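Local coordinates for acyl-CoA dehydrogenase family protein (Porphyromonas gingivalis, PDB 2OKU) that forms the C-terminal helical domain of a protein that probably works as an FAD-dependent acyl-CoA dehydrogenase, at residues L61-R66 with D110-A115; T53-Q58 with F116-L121; P29-M34 with L83-D88; T13-I18 with R44-I49. One frame throughout, in Å; residues are numbered along the deposited sequence.

Interaction 1: residues L61-R66 with D110-A115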
loop_
_atom_site.group_PDB
_atom_site.type_symbol
_atom_site.label_atom_id
_atom_site.label_comp_id
_atom_site.label_asym_id
_atom_site.label_seq_id
_atom_site.Cartn_x
_atom_site.Cartn_y
_atom_site.Cartn_z
ATOM N N LEU A 61 11.497 7.039 22.958
ATOM C CA LEU A 61 11.778 6.354 21.685
ATOM C C LEU A 61 11.135 4.994 21.680
ATOM O O LEU A 61 10.544 4.600 20.716
ATOM C CB LEU A 61 13.290 6.222 21.434
ATOM C CG LEU A 61 13.710 5.489 20.152
ATOM C CD1 LEU A 61 13.105 6.171 18.903
ATOM C CD2 LEU A 61 15.245 5.427 20.040
ATOM N N ASP A 62 11.273 4.251 22.773
ATOM C CA ASP A 62 10.662 2.946 22.876
ATOM C C ASP A 62 9.137 3.016 22.746
ATOM O O ASP A 62 8.504 2.174 22.097
ATOM C CB ASP A 62 11.035 2.316 24.224
ATOM C CG ASP A 62 12.507 1.999 24.328
ATOM O OD1 ASP A 62 13.206 1.940 23.279
ATOM O OD2 ASP A 62 12.982 1.821 25.471
ATOM N N PHE A 63 8.541 4.023 23.375
ATOM C CA PHE A 63 7.077 4.209 23.333
ATOM C C PHE A 63 6.570 4.543 21.907
ATOM O O PHE A 63 5.514 4.070 21.479
ATOM C CB PHE A 63 6.687 5.317 24.309
ATOM C CG PHE A 63 5.247 5.644 24.295
ATOM C CD1 PHE A 63 4.310 4.764 24.832
ATOM C CD2 PHE A 63 4.807 6.846 23.741
ATOM C CE1 PHE A 63 2.944 5.080 24.808
ATOM C CE2 PHE A 63 3.452 7.167 23.701
ATOM C CZ PHE A 63 2.514 6.292 24.237
ATOM N N GLN A 64 7.330 5.379 21.203
ATOM C CA GLN A 64 6.969 5.867 19.874
ATOM C C GLN A 64 7.505 5.006 18.749
ATOM O O GLN A 64 7.224 5.276 17.577
ATOM C CB GLN A 64 7.485 7.293 19.680
ATOM C CG GLN A 64 7.008 8.345 20.691
ATOM C CD GLN A 64 5.507 8.607 20.676
ATOM O OE1 GLN A 64 4.713 7.755 20.269
ATOM N NE2 GLN A 64 5.106 9.789 21.169
ATOM N N ALA A 65 8.276 3.973 19.081
ATOM C CA ALA A 65 8.936 3.135 18.054
ATOM C C ALA A 65 8.029 2.613 16.955
ATOM O O ALA A 65 8.325 2.793 15.769
ATOM C CB ALA A 65 9.726 1.955 18.705
ATOM N N ARG A 66 6.931 1.967 17.324
ATOM C CA ARG A 66 6.018 1.414 16.341
ATOM C C ARG A 66 5.411 2.516 15.453
ATOM O O ARG A 66 5.244 2.312 14.253
ATOM C CB ARG A 66 4.923 0.630 17.008
ATOM C CG ARG A 66 3.943 0.047 16.058
ATOM C CD ARG A 66 2.781 -0.579 16.788
ATOM N NE ARG A 66 3.148 -1.784 17.529
ATOM C CZ ARG A 66 2.250 -2.575 18.117
ATOM N NH1 ARG A 66 0.951 -2.270 18.036
ATOM N NH2 ARG A 66 2.636 -3.678 18.770
ATOM N N ASP A 110 1.909 11.984 12.982
ATOM C CA ASP A 110 2.685 13.213 13.207
ATOM C C ASP A 110 2.071 14.119 14.313
ATOM O O ASP A 110 2.770 14.568 15.205
ATOM C CB ASP A 110 2.777 13.997 11.893
ATOM C CG ASP A 110 3.732 15.149 11.991
ATOM O OD1 ASP A 110 4.933 14.903 11.992
ATOM O OD2 ASP A 110 3.263 16.292 12.066
ATOM N N SER A 111 0.768 14.350 14.228
ATOM C CA SER A 111 0.006 15.143 15.202
ATOM C C SER A 111 0.094 14.557 16.631
ATOM O O SER A 111 0.424 15.262 17.586
ATOM C CB SER A 111 -1.441 15.264 14.718
ATOM O OG SER A 111 -2.228 15.986 15.654
ATOM N N TYR A 112 -0.155 13.257 16.741
ATOM C CA TYR A 112 -0.068 12.557 18.012
ATOM C C TYR A 112 1.307 12.630 18.639
ATOM O O TYR A 112 1.443 13.009 19.794
ATOM C CB TYR A 112 -0.491 11.082 17.875
ATOM C CG TYR A 112 -0.287 10.342 19.204
ATOM C CD1 TYR A 112 -1.281 10.355 20.173
ATOM C CD2 TYR A 112 0.888 9.683 19.471
ATOM C CE1 TYR A 112 -1.109 9.707 21.402
ATOM C CE2 TYR A 112 1.079 9.012 20.693
ATOM C CZ TYR A 112 0.061 9.040 21.649
ATOM O OH TYR A 112 0.228 8.394 22.852
ATOM N N VAL A 113 2.332 12.259 17.873
ATOM C CA VAL A 113 3.707 12.230 18.375
ATOM C C VAL A 113 4.205 13.612 18.788
ATOM O O VAL A 113 4.858 13.768 19.841
ATOM C CB VAL A 113 4.657 11.568 17.355
ATOM C CG1 VAL A 113 6.135 11.717 17.776
ATOM C CG2 VAL A 113 4.247 10.097 17.174
ATOM N N ARG A 114 3.882 14.614 17.978
ATOM C CA ARG A 114 4.288 15.987 18.268
ATOM C C ARG A 114 3.538 16.625 19.453
ATOM O O ARG A 114 4.076 17.513 20.112
ATOM C CB ARG A 114 4.176 16.839 16.999
ATOM C CG ARG A 114 5.285 16.482 15.986
ATOM C CD ARG A 114 5.199 17.325 14.717
ATOM N NE ARG A 114 6.186 16.870 13.737
ATOM C CZ ARG A 114 7.456 17.262 13.722
ATOM N NH1 ARG A 114 7.892 18.143 14.612
ATOM N NH2 ARG A 114 8.283 16.803 12.794
ATOM N N ALA A 115 2.320 16.175 19.714
ATOM C CA ALA A 115 1.518 16.684 20.837
ATOM C C ALA A 115 1.792 15.920 22.137
ATOM O O ALA A 115 1.386 16.345 23.211
ATOM C CB ALA A 115 0.062 16.643 20.505
HETATM O O HOH W 1 6.585 12.246 21.242
#
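F63 and Y112 reach across from neighbouring helices and meet at their rims, the two side chains crossing at about a right angle. The hydroxyl of Y112 lies in the plane of the F63 ring, at its edge, with Y112 OH 3.4 Å from F63 CZ; the rings themselves come no nearer than the 4.3 Å between F63 CE2 and Y112 CE2. Both aromatic groups leave their helices with CG opposite the backbone N (chi1 near 177° in both), which swings two rings from the flanks of the helices into the space between them.

Q64 fills the middle. Its chain bends at chi2 (-64°), and the amide plane stands perpendicular to the Y112 ring, with OE1 in that ring's plane at the edge, 3.9 Å from Y112 CE2. Q64 and V113 slide past one another in opposite directions, V113 CG2 lying 3.9 Å from Q64 OE1. The polar ends of the glutamine are nonetheless served: OE1 accepts a hydrogen bond from R67 NH1, and NE2 donates to a water, 2.9 Å from Q64 NE2, that in turn donates to V113 O at 2.7 Å. Van der Waals contacts and one bridging water thus join helices whose axes are 11.5 Å apart.

The two segments belong to helices 58-87 and 92-115 and run antiparallel, at 174°. Helix 32-53 closes the inner side, its L48 and V52 against V113, while F116 in the loop after helix 92-115 stacks on F63.

Interaction 2: residues T53-Q58 with F116-L121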
loop_
_atom_site.group_PDB
_atom_site.type_symbol
_atom_site.label_atom_id
_atom_site.label_comp_id
_atom_site.label_asym_id
_atom_site.label_seq_id
_atom_site.Cartn_x
_atom_site.Cartn_y
_atom_site.Cartn_z
ATOM N N THR A 53 14.053 11.351 18.306
ATOM C CA THR A 53 15.435 10.968 18.651
ATOM C C THR A 53 16.225 12.119 19.269
ATOM O O THR A 53 17.001 11.905 20.194
ATOM C CB THR A 53 16.229 10.382 17.451
ATOM O OG1 THR A 53 16.367 11.362 16.410
ATOM C CG2 THR A 53 15.565 9.128 16.934
ATOM N N GLU A 54 15.994 13.344 18.812
ATOM C CA GLU A 54 16.761 14.476 19.338
ATOM C C GLU A 54 16.414 14.827 20.789
ATOM O O GLU A 54 17.151 15.584 21.433
ATOM C CB GLU A 54 16.632 15.693 18.432
ATOM C CG GLU A 54 17.328 15.463 17.076
ATOM C CD GLU A 54 17.136 16.596 16.076
ATOM O OE1 GLU A 54 16.518 17.631 16.420
ATOM O OE2 GLU A 54 17.613 16.434 14.938
ATOM N N GLN A 55 15.308 14.286 21.306
ATOM C CA GLN A 55 14.977 14.446 22.719
ATOM C C GLN A 55 15.876 13.613 23.648
ATOM O O GLN A 55 15.862 13.812 24.871
ATOM C CB GLN A 55 13.494 14.132 22.960
ATOM C CG GLN A 55 12.586 15.131 22.239
ATOM C CD GLN A 55 11.118 14.876 22.434
ATOM O OE1 GLN A 55 10.634 14.777 23.562
ATOM N NE2 GLN A 55 10.380 14.799 21.334
ATOM N N LYS A 56 16.624 12.677 23.073
ATOM C CA LYS A 56 17.549 11.821 23.812
ATOM C C LYS A 56 16.848 11.194 25.019
ATOM O O LYS A 56 17.346 11.218 26.154
ATOM C CB LYS A 56 18.785 12.619 24.245
ATOM C CG LYS A 56 19.584 13.228 23.079
ATOM C CD LYS A 56 20.529 14.294 23.603
ATOM C CE LYS A 56 21.626 14.680 22.616
ATOM N NZ LYS A 56 22.548 15.687 23.260
ATOM N N ASP A 57 15.671 10.652 24.766
ATOM C CA ASP A 57 14.849 10.067 25.803
ATOM C C ASP A 57 14.522 8.668 25.340
ATOM O O ASP A 57 13.677 8.470 24.449
ATOM C CB ASP A 57 13.603 10.933 25.995
ATOM C CG ASP A 57 12.612 10.356 26.982
ATOM O OD1 ASP A 57 12.686 9.161 27.337
ATOM O OD2 ASP A 57 11.709 11.121 27.377
ATOM N N GLN A 58 15.226 7.695 25.916
ATOM C CA GLN A 58 15.088 6.314 25.506
ATOM C C GLN A 58 13.688 5.749 25.730
ATOM O O GLN A 58 13.187 4.981 24.904
ATOM C CB GLN A 58 16.105 5.415 26.212
ATOM C CG GLN A 58 16.074 3.975 25.670
ATOM C CD GLN A 58 16.261 3.917 24.148
ATOM O OE1 GLN A 58 17.279 4.391 23.628
ATOM N NE2 GLN A 58 15.265 3.352 23.424
ATOM N N PHE A 116 2.482 14.791 22.041
ATOM C CA PHE A 116 2.638 13.904 23.185
ATOM C C PHE A 116 3.595 14.502 24.214
ATOM O O PHE A 116 4.682 14.929 23.882
ATOM C CB PHE A 116 3.126 12.521 22.727
ATOM C CG PHE A 116 3.206 11.518 23.833
ATOM C CD1 PHE A 116 2.059 10.907 24.310
ATOM C CD2 PHE A 116 4.424 11.195 24.415
ATOM C CE1 PHE A 116 2.120 9.972 25.368
ATOM C CE2 PHE A 116 4.494 10.253 25.466
ATOM C CZ PHE A 116 3.338 9.651 25.935
ATOM N N ARG A 117 3.183 14.538 25.472
ATOM C CA ARG A 117 4.061 15.034 26.538
ATOM C C ARG A 117 4.817 13.850 27.150
ATOM O O ARG A 117 4.185 12.923 27.659
ATOM C CB ARG A 117 3.236 15.749 27.606
ATOM C CG ARG A 117 2.246 16.813 27.075
ATOM C CD ARG A 117 1.625 17.640 28.227
ATOM N NE ARG A 117 2.653 17.995 29.218
ATOM C CZ ARG A 117 2.814 17.429 30.420
ATOM N NH1 ARG A 117 1.983 16.470 30.856
ATOM N NH2 ARG A 117 3.809 17.839 31.207
ATOM N N PRO A 118 6.162 13.852 27.088
ATOM C CA PRO A 118 6.995 12.756 27.606
ATOM C C PRO A 118 6.760 12.424 29.092
ATOM O O PRO A 118 6.899 11.267 29.496
ATOM C CB PRO A 118 8.407 13.276 27.382
ATOM C CG PRO A 118 8.263 14.118 26.167
ATOM C CD PRO A 118 7.001 14.870 26.432
ATOM N N GLU A 119 6.351 13.439 29.850
ATOM C CA GLU A 119 5.940 13.310 31.251
ATOM C C GLU A 119 4.784 12.312 31.471
ATOM O O GLU A 119 4.543 11.864 32.602
ATOM C CB GLU A 119 5.529 14.695 31.804
ATOM C CG GLU A 119 6.634 15.776 31.745
ATOM C CD GLU A 119 7.020 16.207 30.310
ATOM O OE1 GLU A 119 6.120 16.292 29.441
ATOM O OE2 GLU A 119 8.235 16.441 30.055
ATOM N N GLU A 120 4.052 11.996 30.406
ATOM C CA GLU A 120 2.982 11.009 30.451
ATOM C C GLU A 120 3.500 9.604 30.737
ATOM O O GLU A 120 2.738 8.760 31.182
ATOM C CB GLU A 120 2.223 10.972 29.121
ATOM C CG GLU A 120 1.555 12.299 28.736
ATOM C CD GLU A 120 0.066 12.318 28.968
ATOM O OE1 GLU A 120 -0.427 11.558 29.827
ATOM O OE2 GLU A 120 -0.622 13.075 28.257
ATOM N N LEU A 121 4.776 9.344 30.448
ATOM C CA LEU A 121 5.334 8.007 30.621
ATOM C C LEU A 121 5.887 7.800 32.028
ATOM O O LEU A 121 6.294 8.754 32.675
ATOM C CB LEU A 121 6.422 7.756 29.569
ATOM C CG LEU A 121 5.954 7.808 28.121
ATOM C CD1 LEU A 121 7.161 7.611 27.163
ATOM C CD2 LEU A 121 4.853 6.758 27.853
HETATM O O HOH W 2 7.586 14.249 22.769
HETATM O O HOH W 3 9.879 10.343 29.311
#
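With CG set opposite the carbonyl carbon (chi1 -64°) and the chain straight beyond it (chi2 180°), Q55 sends its amide out toward the ring of P118; D57 does the same for its carboxylate by placing CG opposite the backbone N (chi1 175°). The proline is touched at two neighbouring carbons. Q55 OE1 comes to 3.6 Å from P118 CG, the glutamine crossing the ring at about a right angle, and D57 OD2 stands 3.9 Å from P118 CB on a slanting approach.

Water carries the polar part of the contact. One molecule, 2.8 Å from D57 OD2, donates to that oxygen and also to P118 O. A second accepts from Q55 NE2 and can donate to F116 O, at 3.2 Å from each. Both side chains are anchored at home as well: Q55 NE2 bonds to F51 O, and D57 OD1 caps L60 N. Those ties probably steady the two groups facing the proline.

T53-K56 forms a type I turn at the end of helix 32-53, K56 leaves helical geometry with positive phi, and D57 is the N-cap of helix 58-87. Opposite it, P118-E120 makes a short 3-10 turn, closed by a bond from L121 N to P118 O. This is a tight connection between two helices of a bundle, in which an aspartate N-caps the second, packed directly and through water against the C-terminal tail.

Interaction 3: residues P29-M34 with L83-D88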
loop_
_atom_site.group_PDB
_atom_site.type_symbol
_atom_site.label_atom_id
_atom_site.label_comp_id
_atom_site.label_asym_id
_atom_site.label_seq_id
_atom_site.Cartn_x
_atom_site.Cartn_y
_atom_site.Cartn_z
ATOM N N PRO A 29 4.560 12.542 -16.800
ATOM C CA PRO A 29 3.965 13.688 -16.094
ATOM C C PRO A 29 2.764 13.330 -15.218
ATOM O O PRO A 29 2.579 13.931 -14.170
ATOM C CB PRO A 29 3.524 14.610 -17.235
ATOM C CG PRO A 29 4.480 14.306 -18.339
ATOM C CD PRO A 29 4.746 12.830 -18.239
ATOM N N GLU A 30 1.961 12.369 -15.647
ATOM C CA GLU A 30 0.764 11.980 -14.908
ATOM C C GLU A 30 1.052 11.425 -13.520
ATOM O O GLU A 30 0.202 11.511 -12.637
ATOM C CB GLU A 30 -0.052 10.972 -15.709
ATOM C CG GLU A 30 0.680 9.677 -16.033
ATOM C CD GLU A 30 0.466 9.211 -17.463
ATOM O OE1 GLU A 30 -0.156 9.965 -18.239
ATOM O OE2 GLU A 30 0.934 8.101 -17.811
ATOM N N LEU A 31 2.255 10.877 -13.330
ATOM C CA LEU A 31 2.653 10.305 -12.036
ATOM C C LEU A 31 3.586 11.249 -11.251
ATOM O O LEU A 31 3.913 11.013 -10.069
ATOM C CB LEU A 31 3.315 8.941 -12.312
ATOM C CG LEU A 31 3.147 7.812 -11.328
ATOM C CD1 LEU A 31 1.684 7.621 -10.874
ATOM C CD2 LEU A 31 3.766 6.506 -11.918
ATOM N N GLN A 32 4.020 12.326 -11.894
ATOM C CA GLN A 32 4.935 13.262 -11.266
ATOM C C GLN A 32 4.374 13.871 -9.958
ATOM O O GLN A 32 5.095 13.977 -8.975
ATOM C CB GLN A 32 5.384 14.335 -12.264
ATOM C CG GLN A 32 6.442 15.312 -11.751
ATOM C CD GLN A 32 7.776 14.651 -11.407
ATOM O OE1 GLN A 32 8.181 13.696 -12.053
ATOM N NE2 GLN A 32 8.462 15.171 -10.387
ATOM N N PRO A 33 3.090 14.280 -9.942
ATOM C CA PRO A 33 2.562 14.775 -8.661
ATOM C C PRO A 33 2.643 13.746 -7.538
ATOM O O PRO A 33 3.005 14.104 -6.405
ATOM C CB PRO A 33 1.105 15.149 -8.998
ATOM C CG PRO A 33 1.163 15.496 -10.484
ATOM C CD PRO A 33 2.102 14.424 -11.029
HETATM N N MSE A 34 2.363 12.480 -7.844
HETATM C CA MSE A 34 2.477 11.451 -6.841
HETATM C C MSE A 34 3.918 11.308 -6.366
HETATM O O MSE A 34 4.151 11.180 -5.174
HETATM C CB MSE A 34 1.954 10.091 -7.311
HETATM C CG MSE A 34 2.064 9.042 -6.217
HETATM SE SE MSE A 34 1.102 7.387 -6.751
HETATM C CE MSE A 34 1.224 6.457 -4.992
ATOM N N LEU A 83 5.516 2.768 -8.183
ATOM C CA LEU A 83 6.269 1.960 -9.152
ATOM C C LEU A 83 5.341 1.020 -9.912
ATOM O O LEU A 83 5.499 0.845 -11.110
ATOM C CB LEU A 83 7.410 1.221 -8.450
ATOM C CG LEU A 83 8.542 2.095 -7.872
ATOM C CD1 LEU A 83 9.514 1.230 -7.073
ATOM C CD2 LEU A 83 9.314 2.871 -8.938
ATOM N N ALA A 84 4.343 0.461 -9.229
ATOM C CA ALA A 84 3.336 -0.358 -9.900
ATOM C C ALA A 84 2.554 0.438 -10.949
ATOM O O ALA A 84 2.319 -0.057 -12.065
ATOM C CB ALA A 84 2.393 -0.997 -8.893
ATOM N N ALA A 85 2.152 1.662 -10.595
ATOM C CA ALA A 85 1.423 2.544 -11.511
ATOM C C ALA A 85 2.295 3.047 -12.655
ATOM O O ALA A 85 1.789 3.313 -13.740
ATOM C CB ALA A 85 0.805 3.740 -10.748
ATOM N N ASN A 86 3.596 3.193 -12.422
ATOM C CA ASN A 86 4.521 3.538 -13.503
ATOM C C ASN A 86 4.618 2.405 -14.532
ATOM O O ASN A 86 4.677 2.640 -15.744
ATOM C CB ASN A 86 5.894 3.863 -12.903
ATOM C CG ASN A 86 6.914 4.278 -13.942
ATOM O OD1 ASN A 86 6.683 5.209 -14.708
ATOM N ND2 ASN A 86 8.064 3.593 -13.963
ATOM N N ASP A 87 4.624 1.169 -14.049
ATOM C CA ASP A 87 4.649 0.003 -14.925
ATOM C C ASP A 87 3.316 -0.197 -15.657
ATOM O O ASP A 87 3.315 -0.640 -16.804
ATOM C CB ASP A 87 5.007 -1.252 -14.133
ATOM C CG ASP A 87 6.476 -1.308 -13.755
ATOM O OD1 ASP A 87 7.290 -0.505 -14.281
ATOM O OD2 ASP A 87 6.817 -2.148 -12.901
ATOM N N ASP A 88 2.200 0.135 -15.016
ATOM C CA ASP A 88 0.871 0.062 -15.652
ATOM C C ASP A 88 -0.025 1.188 -15.169
ATOM O O ASP A 88 -0.538 1.136 -14.050
ATOM C CB ASP A 88 0.194 -1.288 -15.381
ATOM C CG ASP A 88 -1.101 -1.481 -16.193
ATOM O OD1 ASP A 88 -1.690 -0.487 -16.697
ATOM O OD2 ASP A 88 -1.520 -2.656 -16.364
#
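L31 meets the last turn of helix 58-87 at A85 and N86. Before them, L83 points away from 29-34 and packs on T25, in the loop before 29-34. A85 is the first real partner: its methyl turns toward L31, and A85 CB sits 4.0 Å from L31 CD1. One residue on, N86 takes the other branch. L31 CD2 lies against the backbone, 3.4 Å from N86 N, and also 3.5 Å from N86 CB. The asparagine side chain also touches T25 and V27. D87 then turns away from the contact. At D88 the chain leaves helical geometry; D88 OD1 bonds S90 OG, and OD2 makes a weak bond with Y14 OH of the second subunit.

L31 thus straddles the two residues, CD1 on the A85 methyl and CD2 over the A85-N86 backbone and N86 CB. Around it, M82 and R92 of the same chain also touch its side chain, and selenomethionine M34 packs on M82, A95 and L99. With a leucine meeting an alanine methyl, N86 CB and a helix backbone, the contact relies on shape and burial of apolar groups and brings no polar side-chain pairing between the segments.

Interaction 4: residues T13-I18 with R44-I49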
loop_
_atom_site.group_PDB
_atom_site.type_symbol
_atom_site.label_atom_id
_atom_site.label_comp_id
_atom_site.label_asym_id
_atom_site.label_seq_id
_atom_site.Cartn_x
_atom_site.Cartn_y
_atom_site.Cartn_z
ATOM N N THR A 13 17.495 3.991 6.734
ATOM C CA THR A 13 17.893 3.180 5.583
ATOM C C THR A 13 16.839 3.184 4.455
ATOM O O THR A 13 17.196 3.228 3.269
ATOM C CB THR A 13 18.197 1.722 6.004
ATOM O OG1 THR A 13 17.017 1.129 6.520
ATOM C CG2 THR A 13 19.335 1.642 7.070
ATOM N N TYR A 14 15.546 3.180 4.802
ATOM C CA TYR A 14 14.511 3.282 3.769
ATOM C C TYR A 14 14.414 4.675 3.168
ATOM O O TYR A 14 14.099 4.828 1.988
ATOM C CB TYR A 14 13.136 2.927 4.307
ATOM C CG TYR A 14 12.891 1.477 4.567
ATOM C CD1 TYR A 14 12.660 0.593 3.513
ATOM C CD2 TYR A 14 12.860 0.974 5.862
ATOM C CE1 TYR A 14 12.394 -0.754 3.751
ATOM C CE2 TYR A 14 12.600 -0.362 6.110
ATOM C CZ TYR A 14 12.362 -1.217 5.060
ATOM O OH TYR A 14 12.101 -2.548 5.320
ATOM N N ILE A 15 14.654 5.679 3.994
ATOM C CA ILE A 15 14.708 7.073 3.537
ATOM C C ILE A 15 15.795 7.217 2.462
ATOM O O ILE A 15 15.580 7.854 1.417
ATOM C CB ILE A 15 14.965 8.037 4.742
ATOM C CG1 ILE A 15 13.881 7.917 5.847
ATOM C CG2 ILE A 15 15.147 9.524 4.260
ATOM C CD1 ILE A 15 12.488 7.964 5.381
ATOM N N ALA A 16 16.955 6.589 2.705
ATOM C CA ALA A 16 18.076 6.612 1.749
ATOM C C ALA A 16 17.697 5.874 0.459
ATOM O O ALA A 16 17.946 6.390 -0.644
ATOM C CB ALA A 16 19.355 6.017 2.373
ATOM N N ARG A 17 17.056 4.711 0.576
ATOM C CA ARG A 17 16.642 3.967 -0.620
ATOM C C ARG A 17 15.604 4.761 -1.454
ATOM O O ARG A 17 15.678 4.822 -2.713
ATOM C CB ARG A 17 16.105 2.569 -0.285
ATOM C CG ARG A 17 15.854 1.786 -1.572
ATOM C CD ARG A 17 15.628 0.323 -1.362
ATOM N NE ARG A 17 15.644 -0.341 -2.667
ATOM C CZ ARG A 17 15.352 -1.619 -2.866
ATOM N NH1 ARG A 17 15.028 -2.408 -1.852
ATOM N NH2 ARG A 17 15.382 -2.105 -4.098
ATOM N N ILE A 18 14.655 5.370 -0.751
ATOM C CA ILE A 18 13.678 6.219 -1.388
ATOM C C ILE A 18 14.381 7.320 -2.189
ATOM O O ILE A 18 14.081 7.530 -3.366
ATOM C CB ILE A 18 12.732 6.869 -0.351
ATOM C CG1 ILE A 18 11.691 5.811 0.100
ATOM C CG2 ILE A 18 12.083 8.153 -0.961
ATOM C CD1 ILE A 18 10.852 6.222 1.302
ATOM N N ARG A 44 8.711 14.114 5.802
ATOM C CA ARG A 44 7.872 14.146 7.023
ATOM C C ARG A 44 8.235 13.013 7.985
ATOM O O ARG A 44 8.366 13.229 9.199
ATOM C CB ARG A 44 6.389 14.043 6.666
ATOM C CG ARG A 44 5.429 14.584 7.688
ATOM C CD ARG A 44 4.801 15.844 7.097
ATOM N NE ARG A 44 4.024 16.651 8.028
ATOM C CZ ARG A 44 2.756 16.460 8.343
ATOM N NH1 ARG A 44 2.077 15.425 7.851
ATOM N NH2 ARG A 44 2.173 17.316 9.187
ATOM N N ALA A 45 8.428 11.810 7.447
ATOM C CA ALA A 45 8.880 10.676 8.269
ATOM C C ALA A 45 10.253 10.945 8.927
ATOM O O ALA A 45 10.410 10.756 10.108
ATOM C CB ALA A 45 8.929 9.381 7.420
ATOM N N GLU A 46 11.226 11.404 8.139
ATOM C CA GLU A 46 12.556 11.722 8.638
ATOM C C GLU A 46 12.464 12.782 9.727
ATOM O O GLU A 46 13.133 12.676 10.744
ATOM C CB GLU A 46 13.449 12.223 7.491
ATOM C CG GLU A 46 14.877 12.608 7.896
ATOM C CD GLU A 46 15.694 13.076 6.720
ATOM O OE1 GLU A 46 15.294 14.086 6.093
ATOM O OE2 GLU A 46 16.703 12.417 6.413
ATOM N N ALA A 47 11.663 13.816 9.482
ATOM C CA ALA A 47 11.548 14.934 10.425
ATOM C C ALA A 47 10.941 14.460 11.738
ATOM O O ALA A 47 11.394 14.858 12.797
ATOM C CB ALA A 47 10.725 16.075 9.839
ATOM N N LEU A 48 9.930 13.602 11.673
ATOM C CA LEU A 48 9.278 13.094 12.904
ATOM C C LEU A 48 10.221 12.185 13.704
ATOM O O LEU A 48 10.281 12.263 14.922
ATOM C CB LEU A 48 7.976 12.351 12.591
ATOM C CG LEU A 48 7.146 12.006 13.831
ATOM C CD1 LEU A 48 6.612 13.300 14.495
ATOM C CD2 LEU A 48 5.987 11.044 13.476
ATOM N N ILE A 49 10.980 11.344 12.998
ATOM C CA ILE A 49 11.997 10.526 13.658
ATOM C C ILE A 49 12.989 11.419 14.400
ATOM O O ILE A 49 13.277 11.145 15.566
ATOM C CB ILE A 49 12.732 9.612 12.650
ATOM C CG1 ILE A 49 11.740 8.554 12.155
ATOM C CG2 ILE A 49 14.012 8.976 13.293
ATOM C CD1 ILE A 49 12.153 7.792 10.856
#
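I15 is the residue of 13-18 that engages helix 32-53, resting on A45 and E46. The segment starts two residues earlier at T13, whose OG1 bonds back to H8 O. Y14 follows and faces elsewhere: it packs on I9 and V76 and stacks with F91 of the second subunit.

I15 itself points toward the facing helix, and its CA approaches that of E46 to 7.2 Å. Its CG1 branch runs opposite the carbonyl carbon (chi1 -58°), which, with chi2 at -49°, brings CD1 to 4.3 Å from A45 CB, a methyl-to-methyl contact. The CG2 branch takes the other neighbour, and I15 CG2 lies 3.9 Å from E46 OE2, the two side chains crossing on a slant.

The glutamate gets there by stretching out fully (chi1 and chi2 both 179°), and its charge is met beyond the segments: E46 OE1 forms a salt bridge with R19 NH2, one turn of helix 13-22 further on. An aliphatic branch therefore meets a carboxylate that is already paired. Helix 13-22 packs here on helices 32-53 and 58-87 of the all-helical C-terminal domain, with I15 turned toward helix 32-53, where it also touches T42.

Further along the segment, R17 NE forms a salt bridge with E21 OE1, within helix 13-22. I18 is directed to T42 and H79, on helices 32-53 and 58-87, and its backbone is tied into the helix by a bond from I18 N to Y14 O at 2.8 Å.

In the fold
Helices 32-53, 58-87 and 92-115 run between the contacts, with interaction 2 in loops at their ends and interaction 4 adding helix 13-22. Interactions 1 and 2 are neighbours, their centres 9 Å apart, and touch where F63 CE2 lies 3.3 Å from F116 CZ; along the chain interaction 1 is nested within the loop that interaction 2 closes. Interaction 4, whose centre is 15 Å from that of interaction 1, reaches it through D110 OD2 and R44 NH2, 3.2 Å apart, a long and weak ion pair. Interaction 3 lies at the far end of the bundle, its centre 31 Å from that of interaction 1 and 21 Å from that of interaction 4, although it shares helix 58-87 with the former and helix 32-53 with the latter.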